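Local coordinates for alpha-1,3-glucanase (Paenibacillus glycanilyticus, PDB 6K0P), which hydrolyses alpha-1,3-glucan as a family 87 glycoside hydrolase, represented by its catalytic domain in complex with nigerose, at residues F19-A24 against V167-T172; P71-V76 against T172-P177; F66-P71 against A149-K154. The protein carries 1 engineered substitution. All blocks are in the same frame, centred on the assembly; numbering follows the deposited sequence.

Contact 1 of 3, residues F19-A24 against V167-T172; sequences FTIMEA and VDLLET. With CA (calcium ion), chain J.
Thr20 and Thr172 form the first of two antiparallel hydrogen-bonded pairs that join strand 20-23 to strand 165-173; Met22 and Leu170 form the second. Each pair is closed by two N-H...O bonds, Thr20 N to Thr172 O at 2.9 Å among them. A further bond, Ala24 N to Asp168 O, is almost straight at 171°, yet its donor stands above the carbonyl plane.

That carbonyl also serves the calcium ion. Asp168 binds it twice, through O at 2.6 Å and through OD1 at 2.3 Å, and Glu23 OE1 lies 2.3 Å from the same ion. The Glu23 chain folds back at chi2 (-71°), which carries its carboxylate over to the metal. Glu25, Ser50 and Ser53 complete the site, while Asp168 OD2 makes a salt bridge to Arg78, the residue opposite the classic bulge at Asp168 and Leu169.

Apolar contacts are modest. Met22 bends at chi3, and its CE meets Thr172 CG2 at 3.8 Å, the two side chains crossing at about a right angle; on the other face, in one of its two conformers, Ile21 CG2 comes near Leu169 CD2.

A tilted, offset stack of carboxylate on ring lies at the end of the strand pair. Glu171 OE1 lies 3.7 Å above the plane of the Phe19 ring, offset toward its rim, with carboxylate and ring 27° apart. Glu171 OE2 is held by Lys326 and Arg350.

The negative oxygens gathered at Glu23 and Asp168 are thus probably balanced by calcium and Arg78, and the ion ties the end of one strand to the bulge in the other.

Contact 2 of 3, residues P71-V76 against T172-P177; sequences PANAFV and TENVAP
A classic beta bulge, in which Asn73 and Ala74 both face Glu173, marks the place where the chain turns a corner and strand 72-80 meets the end of strand 165-173. Glu173 O takes both bulge N-H groups: Asn73 N at 2.9 Å, tilted from the carbonyl plane, and Ala74 N at 3.0 Å, nearly along the C=O axis. Glu173 N returns a bond to Ala74 O, completing the antiparallel pair.

Beyond the bulge the Asn73 side chain takes over from the backbone. Its amide reads both polar groups of Val175: OD1 accepts from Val175 N at 2.8 Å in a nearly straight bond (175°), and ND2 donates to Val175 O at 3.0 Å, on a lone pair and only 4° out of the amide plane. CG sits between the backbone N and the carbonyl carbon (chi1 55°), turning the amide toward Val175, and the two bonds together fix its flip. Val175 CG2 packs on Ala74 CB at 3.6 Å.

On the face with Phe75, Thr172 CG2 approaches CD1 of the ring at 3.9 Å, and Thr172 CB rests against Ala72 CB. A water bridges Thr172 OG1, 2.7 Å away, and Pro71 O, to which it donates.

Glu173 points its carboxylate to Arg324 and Trp240, and Val175 also touches Trp240 and Tyr241, so the exit from strand 165-173 meets residues of the following, pectate-lyase-like part of the chain. Strand 137-143 borders strand 72-80 as well, with Leu143 against Phe75.

Contact 3 of 3, residues F66-P71 against A149-K154; sequences FTLTSP and AGTKIK
Leu68 and Ile153 make the close-packed side of this contact: Leu68 CG and CD2 each lie 3.8 Å from Ile153 CG1, the side chains crossing, while Leu68 CD1 runs alongside Thr151 CB. Phe66 sits on the same buried side, its ring edge toward Ile153 O, which approaches in the ring plane and is 3.5 Å from CD1. Backbone bonds bind Phe66 and Ile153 in both directions; past the strand, Leu68 N donates to Thr151 O and Gly150 N to Leu68 O at 2.7 Å.

The opposite face is more open. There Lys152 folds back at chi2 (-52°) and brings NZ to Thr67 OG1, which accepts from it at 2.7 Å. A leucine in place of Lys152 would probably leave Thr67 OG1 without this donor and let the Thr67 side chain turn more freely. Ala149, at the exposed end, merely rests its CB on the backbone of Thr69 and Ser70. Gly150, with phi 94°, has backbone angles at which a CB would press on the preceding carbonyl oxygen.

Antiparallel strands 63-67 and 152-156 form one margin of a four-stranded sheet, whose buried face packs on Leu170 and Met22, consistent with a galactose-binding-domain-like beta-sandwich.

The three contacts cluster in the N-terminal domain, with centres 11 to 12 Å apart. Contacts 1 and 2 share strand 165-173 and meet at Thr172: strands 20-23 and 72-80 flank it in the same antiparallel sheet. Contact 3 belongs to the four-stranded sheet, and Leu68, Phe66 and Ile153 reach across to Thr172, Met22 and Phe75 of the first. In sequence, 19-24 comes first, then 66-71 and 71-76, then 149-154, and 167-172 and 172-177 last, so contact 1 spans contact 3 while contacts 2 and 3 interleave. The first and last strands of this domain, 20-23 and 165-173, thus lie side by side, close to where the chain passes on to the beta-helix.

Contact 1 of 3, residues F19-A24 against V167-T172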
loop_
_atom_site.group_PDB
_atom_site.type_symbol
_atom_site.label_atom_id
_atom_site.label_comp_id
_atom_site.label_asym_id
_atom_site.label_seq_id
_atom_site.Cartn_x
_atom_site.Cartn_y
_atom_site.Cartn_z
ATOM N N PHE A 19 3.748 14.015 7.449
ATOM C CA PHE A 19 5.127 13.574 7.510
ATOM C C PHE A 19 5.790 13.739 6.153
ATOM O O PHE A 19 5.132 13.703 5.106
ATOM C CB PHE A 19 5.237 12.126 7.999
ATOM C CG PHE A 19 4.340 11.159 7.283
ATOM C CD1 PHE A 19 4.765 10.523 6.124
ATOM C CD2 PHE A 19 3.091 10.854 7.790
ATOM C CE1 PHE A 19 3.937 9.612 5.476
ATOM C CE2 PHE A 19 2.261 9.945 7.148
ATOM C CZ PHE A 19 2.686 9.327 5.989
ATOM N N THR A 20 7.099 13.958 6.193
ATOM C CA THR A 20 7.953 14.049 5.018
ATOM C C THR A 20 8.768 12.766 4.934
ATOM O O THR A 20 9.263 12.273 5.952
ATOM C CB THR A 20 8.907 15.237 5.174
ATOM O OG1 THR A 20 8.139 16.442 5.278
ATOM C CG2 THR A 20 9.858 15.352 3.980
ATOM N N ILE A 21 8.891 12.215 3.730
ATOM C CA ILE A 21 9.678 11.010 3.494
ATOM C C ILE A 21 11.005 11.404 2.866
ATOM O O ILE A 21 11.039 12.093 1.837
ATOM C CB ILE A 21 8.924 10.025 2.590
ATOM C CG1 ILE A 21 7.655 9.546 3.289
ATOM C CG2 ILE A 21 9.841 8.863 2.199
ATOM C CD1 ILE A 21 6.728 8.812 2.386
ATOM N N MET A 22 12.103 10.959 3.471
ATOM C CA MET A 22 13.430 11.262 2.949
ATOM C C MET A 22 14.218 9.978 2.760
ATOM O O MET A 22 14.350 9.183 3.697
ATOM C CB MET A 22 14.163 12.224 3.884
ATOM C CG MET A 22 13.379 13.525 4.064
ATOM S SD MET A 22 14.397 14.849 4.710
ATOM C CE MET A 22 14.796 14.181 6.299
ATOM N N GLU A 23 14.731 9.766 1.550
ATOM C CA GLU A 23 15.497 8.560 1.264
ATOM C C GLU A 23 16.899 8.682 1.842
ATOM O O GLU A 23 17.561 9.717 1.698
ATOM C CB GLU A 23 15.593 8.331 -0.247
ATOM C CG GLU A 23 14.250 8.106 -0.937
ATOM C CD GLU A 23 13.615 6.766 -0.601
ATOM O OE1 GLU A 23 14.262 5.923 0.062
ATOM O OE2 GLU A 23 12.450 6.564 -1.010
ATOM N N ALA A 24 17.364 7.607 2.488
ATOM C CA ALA A 24 18.689 7.636 3.098
ATOM C C ALA A 24 19.769 7.874 2.055
ATOM O O ALA A 24 20.736 8.612 2.306
ATOM C CB ALA A 24 18.953 6.315 3.820
ATOM N N VAL A 167 19.610 1.263 6.301
ATOM C CA VAL A 167 18.744 2.416 6.531
ATOM C C VAL A 167 18.143 2.814 5.191
ATOM O O VAL A 167 18.863 3.232 4.279
ATOM C CB VAL A 167 19.512 3.579 7.164
ATOM C CG1 VAL A 167 18.592 4.778 7.348
ATOM C CG2 VAL A 167 20.137 3.165 8.483
ATOM N N ASP A 168 16.822 2.674 5.067
ATOM C CA ASP A 168 16.140 2.855 3.788
ATOM C C ASP A 168 15.621 4.280 3.620
ATOM O O ASP A 168 15.927 4.952 2.625
ATOM C CB ASP A 168 15.003 1.828 3.686
ATOM C CG ASP A 168 14.242 1.915 2.387
ATOM O OD1 ASP A 168 14.686 2.645 1.482
ATOM O OD2 ASP A 168 13.199 1.240 2.255
ATOM N N LEU A 169 14.810 4.741 4.567
ATOM C CA LEU A 169 14.227 6.071 4.520
ATOM C C LEU A 169 13.919 6.501 5.943
ATOM O O LEU A 169 13.893 5.688 6.872
ATOM C CB LEU A 169 12.953 6.119 3.650
ATOM C CG LEU A 169 11.728 5.277 4.070
ATOM C CD1 LEU A 169 10.934 5.897 5.231
ATOM C CD2 LEU A 169 10.786 5.062 2.897
ATOM N N LEU A 170 13.646 7.791 6.090
ATOM C CA LEU A 170 13.229 8.390 7.349
ATOM C C LEU A 170 11.969 9.202 7.098
ATOM O O LEU A 170 11.949 10.047 6.197
ATOM C CB LEU A 170 14.342 9.309 7.863
ATOM C CG LEU A 170 14.162 9.982 9.225
ATOM C CD1 LEU A 170 14.264 8.933 10.322
ATOM C CD2 LEU A 170 15.206 11.086 9.405
ATOM N N GLU A 171 10.913 8.937 7.875
ATOM C CA GLU A 171 9.776 9.848 7.964
ATOM C C GLU A 171 10.098 10.865 9.038
ATOM O O GLU A 171 10.631 10.507 10.092
ATOM C CB GLU A 171 8.500 9.142 8.431
ATOM C CG GLU A 171 7.951 8.094 7.522
ATOM C CD GLU A 171 6.683 7.471 8.089
ATOM O OE1 GLU A 171 5.969 8.137 8.868
ATOM O OE2 GLU A 171 6.386 6.314 7.762
ATOM N N THR A 172 9.768 12.128 8.783
ATOM C CA THR A 172 9.858 13.169 9.805
ATOM C C THR A 172 8.506 13.855 9.944
ATOM O O THR A 172 7.797 14.046 8.956
ATOM C CB THR A 172 10.972 14.186 9.499
ATOM O OG1 THR A 172 10.562 15.075 8.450
ATOM C CG2 THR A 172 12.243 13.461 9.070
HETATM CA CA CA J . 15.748 4.170 0.171
#

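Contact 2 of 3, residues P71-V76 against T172-P177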
loop_
_atom_site.group_PDB
_atom_site.type_symbol
_atom_site.label_atom_id
_atom_site.label_comp_id
_atom_site.label_asym_id
_atom_site.label_seq_id
_atom_site.Cartn_x
_atom_site.Cartn_y
_atom_site.Cartn_z
ATOM N N PRO A 71 9.945 21.185 10.122
ATOM C CA PRO A 71 10.213 20.922 11.545
ATOM C C PRO A 71 9.742 19.526 11.930
ATOM O O PRO A 71 8.800 18.994 11.348
ATOM C CB PRO A 71 9.391 21.995 12.270
ATOM C CG PRO A 71 9.216 23.094 11.237
ATOM C CD PRO A 71 9.109 22.386 9.922
ATOM N N ALA A 72 10.407 18.931 12.922
ATOM C CA ALA A 72 10.037 17.575 13.320
ATOM C C ALA A 72 10.374 17.308 14.779
ATOM O O ALA A 72 11.444 17.686 15.256
ATOM C CB ALA A 72 10.752 16.531 12.447
ATOM N N ASN A 73 9.454 16.624 15.471
ATOM C CA ASN A 73 9.722 16.020 16.773
ATOM C C ASN A 73 9.562 14.505 16.759
ATOM O O ASN A 73 9.732 13.868 17.808
ATOM C CB ASN A 73 8.824 16.612 17.880
ATOM C CG ASN A 73 7.329 16.511 17.561
ATOM O OD1 ASN A 73 6.929 15.850 16.624
ATOM N ND2 ASN A 73 6.500 17.189 18.356
ATOM N N ALA A 74 9.226 13.908 15.618
ATOM C CA ALA A 74 8.922 12.486 15.571
ATOM C C ALA A 74 9.438 11.901 14.271
ATOM O O ALA A 74 9.517 12.592 13.250
ATOM C CB ALA A 74 7.414 12.247 15.688
ATOM N N PHE A 75 9.775 10.613 14.319
ATOM C CA PHE A 75 10.553 9.988 13.254
ATOM C C PHE A 75 10.135 8.541 13.077
ATOM O O PHE A 75 9.865 7.840 14.060
ATOM C CB PHE A 75 12.053 10.046 13.579
ATOM C CG PHE A 75 12.552 11.445 13.787
ATOM C CD1 PHE A 75 12.945 12.216 12.704
ATOM C CD2 PHE A 75 12.554 12.013 15.051
ATOM C CE1 PHE A 75 13.361 13.517 12.883
ATOM C CE2 PHE A 75 12.956 13.322 15.228
ATOM C CZ PHE A 75 13.372 14.069 14.146
ATOM N N VAL A 76 10.125 8.082 11.827
ATOM C CA VAL A 76 9.975 6.662 11.522
ATOM C C VAL A 76 11.147 6.243 10.643
ATOM O O VAL A 76 11.373 6.830 9.575
ATOM C CB VAL A 76 8.628 6.328 10.860
ATOM C CG1 VAL A 76 8.545 4.822 10.588
ATOM C CG2 VAL A 76 7.460 6.771 11.756
ATOM N N THR A 172 9.768 12.128 8.783
ATOM C CA THR A 172 9.858 13.169 9.805
ATOM C C THR A 172 8.506 13.855 9.944
ATOM O O THR A 172 7.797 14.046 8.956
ATOM C CB THR A 172 10.972 14.186 9.499
ATOM O OG1 THR A 172 10.562 15.075 8.450
ATOM C CG2 THR A 172 12.243 13.461 9.070
ATOM N N GLU A 173 8.131 14.195 11.178
ATOM C CA GLU A 173 6.815 14.768 11.423
ATOM C C GLU A 173 6.886 15.690 12.630
ATOM O O GLU A 173 7.592 15.405 13.605
ATOM C CB GLU A 173 5.778 13.655 11.663
ATOM C CG GLU A 173 4.333 14.137 11.652
ATOM C CD GLU A 173 3.323 13.004 11.739
ATOM O OE1 GLU A 173 3.708 11.831 11.531
ATOM O OE2 GLU A 173 2.145 13.294 12.024
ATOM N N ASN A 174 6.147 16.798 12.562
ATOM C CA ASN A 174 5.945 17.680 13.708
ATOM C C ASN A 174 4.570 17.354 14.287
ATOM O O ASN A 174 3.541 17.812 13.780
ATOM C CB ASN A 174 6.045 19.140 13.283
ATOM C CG ASN A 174 5.958 20.084 14.456
ATOM O OD1 ASN A 174 5.987 19.654 15.609
ATOM N ND2 ASN A 174 5.865 21.384 14.173
ATOM N N VAL A 175 4.556 16.555 15.340
ATOM C CA VAL A 175 3.319 16.054 15.926
ATOM C C VAL A 175 2.836 17.038 16.984
ATOM O O VAL A 175 3.585 17.407 17.900
ATOM C CB VAL A 175 3.546 14.663 16.533
ATOM C CG1 VAL A 175 2.232 14.081 17.041
ATOM C CG2 VAL A 175 4.157 13.739 15.476
ATOM N N ALA A 176 1.573 17.464 16.856
ATOM C CA ALA A 176 0.966 18.341 17.842
ATOM C C ALA A 176 0.846 17.616 19.181
ATOM O O ALA A 176 0.882 16.383 19.240
ATOM C CB ALA A 176 -0.432 18.728 17.365
ATOM N N PRO A 177 0.699 18.358 20.274
ATOM C CA PRO A 177 0.415 17.730 21.577
ATOM C C PRO A 177 -0.863 16.912 21.513
ATOM O O PRO A 177 -1.716 17.148 20.638
ATOM C CB PRO A 177 0.250 18.936 22.522
ATOM C CG PRO A 177 0.975 20.050 21.851
ATOM C CD PRO A 177 0.846 19.822 20.370
HETATM O O HOH W 1 8.804 16.984 9.325
#

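Contact 3 of 3, residues F66-P71 against A149-K154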
loop_
_atom_site.group_PDB
_atom_site.type_symbol
_atom_site.label_atom_id
_atom_site.label_comp_id
_atom_site.label_asym_id
_atom_site.label_seq_id
_atom_site.Cartn_x
_atom_site.Cartn_y
_atom_site.Cartn_z
ATOM N N PHE A 66 20.758 12.980 7.496
ATOM C CA PHE A 66 19.624 13.624 6.851
ATOM C C PHE A 66 19.587 15.097 7.240
ATOM O O PHE A 66 20.154 15.511 8.253
ATOM C CB PHE A 66 18.304 12.997 7.318
ATOM C CG PHE A 66 18.135 11.548 6.960
ATOM C CD1 PHE A 66 18.669 10.556 7.760
ATOM C CD2 PHE A 66 17.401 11.177 5.841
ATOM C CE1 PHE A 66 18.504 9.215 7.443
ATOM C CE2 PHE A 66 17.231 9.844 5.521
ATOM C CZ PHE A 66 17.778 8.864 6.323
ATOM N N THR A 67 18.884 15.888 6.431
ATOM C CA THR A 67 18.630 17.290 6.746
ATOM C C THR A 67 17.130 17.534 6.698
ATOM O O THR A 67 16.487 17.277 5.675
ATOM C CB THR A 67 19.352 18.220 5.768
ATOM O OG1 THR A 67 20.759 17.954 5.815
ATOM C CG2 THR A 67 19.115 19.680 6.152
ATOM N N LEU A 68 16.567 18.015 7.799
ATOM C CA LEU A 68 15.131 18.255 7.815
ATOM C C LEU A 68 14.752 19.330 6.802
ATOM O O LEU A 68 15.431 20.354 6.669
ATOM C CB LEU A 68 14.689 18.701 9.207
ATOM C CG LEU A 68 14.807 17.690 10.347
ATOM C CD1 LEU A 68 14.177 18.277 11.605
ATOM C CD2 LEU A 68 14.130 16.387 9.980
ATOM N N THR A 69 13.655 19.093 6.087
ATOM C CA THR A 69 13.065 20.105 5.221
ATOM C C THR A 69 11.791 20.701 5.802
ATOM O O THR A 69 11.231 21.636 5.211
ATOM C CB THR A 69 12.805 19.548 3.824
ATOM O OG1 THR A 69 11.991 18.375 3.918
ATOM C CG2 THR A 69 14.123 19.189 3.160
ATOM N N SER A 70 11.331 20.187 6.939
ATOM C CA SER A 70 10.233 20.735 7.726
ATOM C C SER A 70 10.536 20.439 9.186
ATOM O O SER A 70 11.311 19.524 9.484
ATOM C CB SER A 70 8.893 20.088 7.338
ATOM O OG SER A 70 8.545 20.395 6.000
ATOM N N PRO A 71 9.945 21.185 10.122
ATOM C CA PRO A 71 10.213 20.922 11.545
ATOM C C PRO A 71 9.742 19.526 11.930
ATOM O O PRO A 71 8.800 18.994 11.348
ATOM C CB PRO A 71 9.391 21.995 12.270
ATOM C CG PRO A 71 9.216 23.094 11.237
ATOM C CD PRO A 71 9.109 22.386 9.922
ATOM N N ALA A 149 13.460 22.950 10.456
ATOM C CA ALA A 149 13.992 22.621 9.144
ATOM C C ALA A 149 15.439 23.089 9.077
ATOM O O ALA A 149 15.802 24.116 9.660
ATOM C CB ALA A 149 13.164 23.312 8.061
ATOM N N GLY A 150 16.279 22.298 8.405
ATOM C CA GLY A 150 17.706 22.539 8.373
ATOM C C GLY A 150 18.508 21.798 9.422
ATOM O O GLY A 150 19.741 21.746 9.319
ATOM N N THR A 151 17.858 21.230 10.438
ATOM C CA THR A 151 18.578 20.423 11.417
ATOM C C THR A 151 19.175 19.200 10.733
ATOM O O THR A 151 18.525 18.569 9.891
ATOM C CB THR A 151 17.599 19.945 12.500
ATOM O OG1 THR A 151 16.997 21.071 13.151
ATOM C CG2 THR A 151 18.303 19.095 13.547
ATOM N N LYS A 152 20.414 18.864 11.104
ATOM C CA LYS A 152 21.042 17.618 10.666
ATOM C C LYS A 152 20.587 16.500 11.597
ATOM O O LYS A 152 20.909 16.508 12.790
ATOM C CB LYS A 152 22.564 17.730 10.717
ATOM C CG LYS A 152 23.165 18.727 9.739
ATOM C CD LYS A 152 22.689 18.497 8.325
ATOM C CE LYS A 152 23.624 19.173 7.318
ATOM N NZ LYS A 152 22.898 19.636 6.106
ATOM N N ILE A 153 19.845 15.539 11.058
ATOM C CA ILE A 153 19.393 14.375 11.809
ATOM C C ILE A 153 20.217 13.198 11.318
ATOM O O ILE A 153 20.068 12.754 10.171
ATOM C CB ILE A 153 17.891 14.124 11.629
ATOM C CG1 ILE A 153 17.070 15.288 12.205
ATOM C CG2 ILE A 153 17.492 12.796 12.280
ATOM C CD1 ILE A 153 17.195 15.458 13.715
ATOM N N LYS A 154 21.113 12.717 12.171
ATOM C CA LYS A 154 22.051 11.668 11.799
ATOM C C LYS A 154 21.591 10.357 12.426
ATOM O O LYS A 154 21.259 10.313 13.614
ATOM C CB LYS A 154 23.454 12.056 12.272
ATOM C CG LYS A 154 24.531 11.042 11.975
ATOM C CD LYS A 154 25.927 11.616 12.259
ATOM C CE LYS A 154 26.084 12.024 13.716
ATOM N NZ LYS A 154 27.544 12.045 14.056
#